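Local structure of aldehyde dehydrogenase (Burkholderia cenocepacia, 4O6R) at residues R118-M123 with M167-A172; R432-A435 with M441-I444. The protein probably oxidises aldehydes to carboxylic acids with NAD(P)+ as cofactor, as family members do, and binds AMP through a nucleotide pocket. One frame throughout, in Å; residues are numbered along the deposited sequence.

Contact 1. Residues R118-M123 with M167-A172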
# COMPACT_ATOMS: atom_id res chain seq x y z
N ARG A 118 7.06 11.82 17.38
CA ARG A 118 7.42 10.42 17.57
C ARG A 118 6.86 9.57 16.43
O ARG A 118 7.58 8.76 15.88
CB ARG A 118 6.99 9.89 18.92
CG ARG A 118 7.32 8.42 19.12
CD ARG A 118 7.11 8.00 20.56
NE ARG A 118 7.98 8.74 21.47
CZ ARG A 118 7.57 9.60 22.40
NH1 ARG A 118 6.28 9.87 22.58
NH2 ARG A 118 8.48 10.19 23.20
N TYR A 119 5.59 9.81 16.06
CA TYR A 119 4.99 9.09 14.93
C TYR A 119 5.87 9.22 13.68
O TYR A 119 6.22 8.24 13.05
CB TYR A 119 3.58 9.60 14.64
CG TYR A 119 2.90 8.91 13.49
CD1 TYR A 119 2.15 7.76 13.69
CD2 TYR A 119 3.02 9.40 12.20
CE1 TYR A 119 1.50 7.13 12.65
CE2 TYR A 119 2.35 8.77 11.13
CZ TYR A 119 1.61 7.63 11.37
OH TYR A 119 0.95 6.98 10.33
N PHE A 120 6.22 10.47 13.34
CA PHE A 120 7.03 10.72 12.16
C PHE A 120 8.46 10.24 12.24
O PHE A 120 9.02 9.83 11.22
CB PHE A 120 6.89 12.18 11.66
CG PHE A 120 5.60 12.38 10.98
CD1 PHE A 120 5.41 11.84 9.75
CD2 PHE A 120 4.51 12.89 11.67
CE1 PHE A 120 4.18 11.89 9.14
CE2 PHE A 120 3.28 12.97 11.05
CZ PHE A 120 3.12 12.47 9.78
N GLY A 121 9.04 10.22 13.43
CA GLY A 121 10.33 9.61 13.60
C GLY A 121 10.29 8.13 13.26
O GLY A 121 11.22 7.62 12.65
N GLY A 122 9.20 7.46 13.60
CA GLY A 122 9.02 6.05 13.25
C GLY A 122 8.60 5.88 11.79
O GLY A 122 8.88 4.87 11.19
N MET A 123 7.94 6.89 11.22
CA MET A 123 7.53 6.85 9.82
C MET A 123 8.66 6.98 8.81
O MET A 123 8.53 6.53 7.67
CB MET A 123 6.55 7.98 9.55
CG MET A 123 6.05 8.12 8.12
SD MET A 123 5.14 6.67 7.56
CE MET A 123 3.45 7.10 7.95
N MET A 167 6.49 20.01 10.59
CA MET A 167 7.86 19.61 10.43
C MET A 167 8.06 18.11 10.52
O MET A 167 9.00 17.59 9.92
CB MET A 167 8.78 20.34 11.41
CG MET A 167 8.79 21.83 11.15
SD MET A 167 10.20 22.69 11.89
CE MET A 167 9.62 22.86 13.58
N GLY A 168 7.20 17.41 11.25
CA GLY A 168 7.31 15.95 11.32
C GLY A 168 7.40 15.26 9.96
O GLY A 168 8.41 14.63 9.65
N PRO A 169 6.36 15.40 9.12
CA PRO A 169 6.43 14.73 7.85
C PRO A 169 7.48 15.33 6.92
O PRO A 169 8.13 14.58 6.20
CB PRO A 169 5.01 14.88 7.27
CG PRO A 169 4.39 16.01 7.98
CD PRO A 169 5.02 15.99 9.35
N ALA A 170 7.63 16.65 6.91
CA ALA A 170 8.57 17.29 5.98
C ALA A 170 9.98 16.75 6.20
O ALA A 170 10.68 16.40 5.23
CB ALA A 170 8.54 18.80 6.15
N LEU A 171 10.36 16.67 7.48
CA LEU A 171 11.71 16.28 7.87
C LEU A 171 11.90 14.80 7.69
O LEU A 171 12.92 14.36 7.15
CB LEU A 171 11.99 16.68 9.32
CG LEU A 171 12.16 18.17 9.53
CD1 LEU A 171 12.24 18.49 11.03
CD2 LEU A 171 13.39 18.69 8.79
N ALA A 172 10.91 14.03 8.11
CA ALA A 172 10.95 12.58 7.97
C ALA A 172 11.18 12.19 6.53
O ALA A 172 11.98 11.31 6.24
CB ALA A 172 9.68 11.94 8.48
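This is buried, apolar helix-helix packing beside the Rossmann-type nucleotide-binding region of an aldehyde dehydrogenase. Phe-120 lies near the end of helix 102-123. Its partners, Gly-168, Pro-169 and Ala-172, belong to helix 159-172, which makes the beta-alpha-beta crossover between the parallel strands 138-153 and 176-180. The short segments run nearly side by side, with axes 8.6 Å apart and N-to-C directions 18° from parallel, and they illustrate how one aromatic residue can supply nearly all of one side of a helix-helix interface. Phe-120 sends its ring across the gap with CG anti to its own carbonyl carbon (chi1 -75°), and Pro-169 receives it flat on. The pyrrolidine CD stands 3.8 Å from the centroid of the Phe-120 ring, only 8° off the ring normal, a CH-pi contact over the face. CE1 of the same ring meets CB of Pro-169 at 3.6 Å. On the opposite face lies CD2 of Tyr-119, so the Phe-120 ring is held between two neighbours; the Tyr-119 ring in turn makes a cation-pi contact with Lys-126 of a second subunit. Helix 159-172 is kinked at Pro-169, whose N makes no hydrogen bond to the preceding turn. Just before it, Gly-168 carries no side chain, and the alpha carbons of Phe-120 and Gly-168 come within 5.3 Å; CB of Phe-120 lies 3.5 Å from the Gly-168 O. One turn on, the methyl CB of Ala-172 reaches 3.5 Å from the Phe-120 O.

Contact 2. Residues R432-A435 with M441-I444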
# COMPACT_ATOMS: atom_id res chain seq x y z
N ARG A 432 -24.14 6.59 6.89
CA ARG A 432 -24.77 7.26 5.77
C ARG A 432 -24.50 8.77 5.84
O ARG A 432 -24.08 9.40 4.87
CB ARG A 432 -26.28 6.99 5.80
CG ARG A 432 -27.04 7.56 4.64
CD ARG A 432 -28.54 7.41 4.82
NE ARG A 432 -28.97 6.03 4.98
CZ ARG A 432 -29.60 5.50 6.04
NH1 ARG A 432 -29.91 6.21 7.13
NH2 ARG A 432 -29.90 4.20 6.02
N MET A 433 -24.77 9.34 7.01
CA MET A 433 -24.50 10.77 7.21
C MET A 433 -23.00 11.07 7.04
O MET A 433 -22.65 12.07 6.40
CB MET A 433 -24.93 11.24 8.59
CG MET A 433 -26.43 11.36 8.81
SD MET A 433 -27.28 12.69 7.93
CE MET A 433 -26.46 14.13 8.54
N ALA A 434 -22.13 10.24 7.61
CA ALA A 434 -20.67 10.51 7.48
C ALA A 434 -20.25 10.60 6.00
O ALA A 434 -19.40 11.43 5.64
CB ALA A 434 -19.84 9.49 8.25
N ALA A 435 -20.81 9.73 5.17
CA ALA A 435 -20.48 9.68 3.75
C ALA A 435 -20.94 10.94 2.98
O ALA A 435 -20.28 11.34 2.04
CB ALA A 435 -21.11 8.46 3.11
N MET A 441 -13.16 15.28 7.44
CA MET A 441 -13.19 14.51 8.67
C MET A 441 -14.59 14.53 9.27
O MET A 441 -15.24 15.58 9.28
CB MET A 441 -12.20 15.12 9.66
CG MET A 441 -10.77 15.17 9.13
SD MET A 441 -9.72 16.21 10.14
CE MET A 441 -10.24 17.82 9.60
N CYS A 442 -15.04 13.38 9.76
CA CYS A 442 -16.35 13.27 10.40
C CYS A 442 -16.21 12.42 11.66
O CYS A 442 -15.78 11.28 11.60
CB CYS A 442 -17.38 12.65 9.46
SG CYS A 442 -19.03 12.65 10.19
N TRP A 443 -16.59 12.99 12.80
CA TRP A 443 -16.49 12.34 14.10
C TRP A 443 -17.86 11.92 14.54
O TRP A 443 -18.78 12.75 14.62
CB TRP A 443 -15.87 13.32 15.14
CG TRP A 443 -14.46 13.72 14.83
CD1 TRP A 443 -13.36 12.92 14.91
CD2 TRP A 443 -13.99 14.99 14.34
NE1 TRP A 443 -12.24 13.61 14.52
CE2 TRP A 443 -12.60 14.88 14.17
CE3 TRP A 443 -14.60 16.21 14.06
CZ2 TRP A 443 -11.80 15.94 13.71
CZ3 TRP A 443 -13.82 17.26 13.60
CH2 TRP A 443 -12.43 17.11 13.43
N ILE A 444 -18.00 10.63 14.85
CA ILE A 444 -19.28 10.07 15.29
C ILE A 444 -19.19 9.72 16.77
O ILE A 444 -18.34 8.91 17.16
CB ILE A 444 -19.69 8.83 14.49
CG1 ILE A 444 -19.76 9.18 13.02
CG2 ILE A 444 -21.04 8.33 14.99
CD1 ILE A 444 -19.71 7.99 12.09
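A beta-alpha-beta crossover in the seven-stranded sheet of the catalytic domain brings Ala-434 against Cys-442 and Ile-444: strand 421-423 leads into helix 427-436, which passes over the sheet and returns the chain as strand 441-444, parallel to the first. The contact is the hydrophobic seam where that helix rests on its second strand, and it is a compact example of how a small residue lets a helix lie close to a sheet. Ala-434 points its methyl group at the strand, where Cys-442 and Ile-444, two residues apart and hence on the same face, both turn toward the helix. The alpha carbons of Ala-434 and Cys-442 approach to 5.9 Å. Swinging SG anti to the backbone N of Cys-442 (chi1 -175°) carries the sulfur up to the helix, where it lies 3.8 Å from the CB of Ala-434 and comes equally near to that residue's CA. Leu-422 on the neighbouring strand touches both Cys-442 and Ile-444, extending the same apolar layer across the sheet.

Within this chain strand 441-444 is outermost, yet the sheet does not stop there. A strand of a third subunit pairs with it in parallel, and Val-482 of that subunit packs on both Ala-434 and Ile-444, so a neighbouring subunit also lines the helix-strand seam. On the other face of the strand, the Trp-443 ring meets Trp-483 of the same neighbour, while its NE1 is hydrogen-bonded to the Arg-449 O. Back on the helix side, Ile-444 extends CG1 away from its carbonyl carbon (chi1 -57°), and the terminal CD1 meets CB of Ala-434 at 4.1 Å, on a different side of the methyl from the sulfur.

Contact 1 and contact 2 apply one principle in two sheets of the same chain: in each, a crossover helix of a parallel beta-alpha-beta unit packs through a few apolar groups. In contact 1 the helix is joined to another helix, in contact 2 to its own strand. Their centres are 28 Å apart and their nearest atoms about 13 Å, so they do not touch. Contact 1 is the one near the nucleotide: the side chain of Pro-169 lies about 11 Å from that of Val-154, which binds AMP. Contact 2 lies away from the AMP site. Both adjoin subunit interfaces, 118-123 beside a second subunit and 441-444 beside a third.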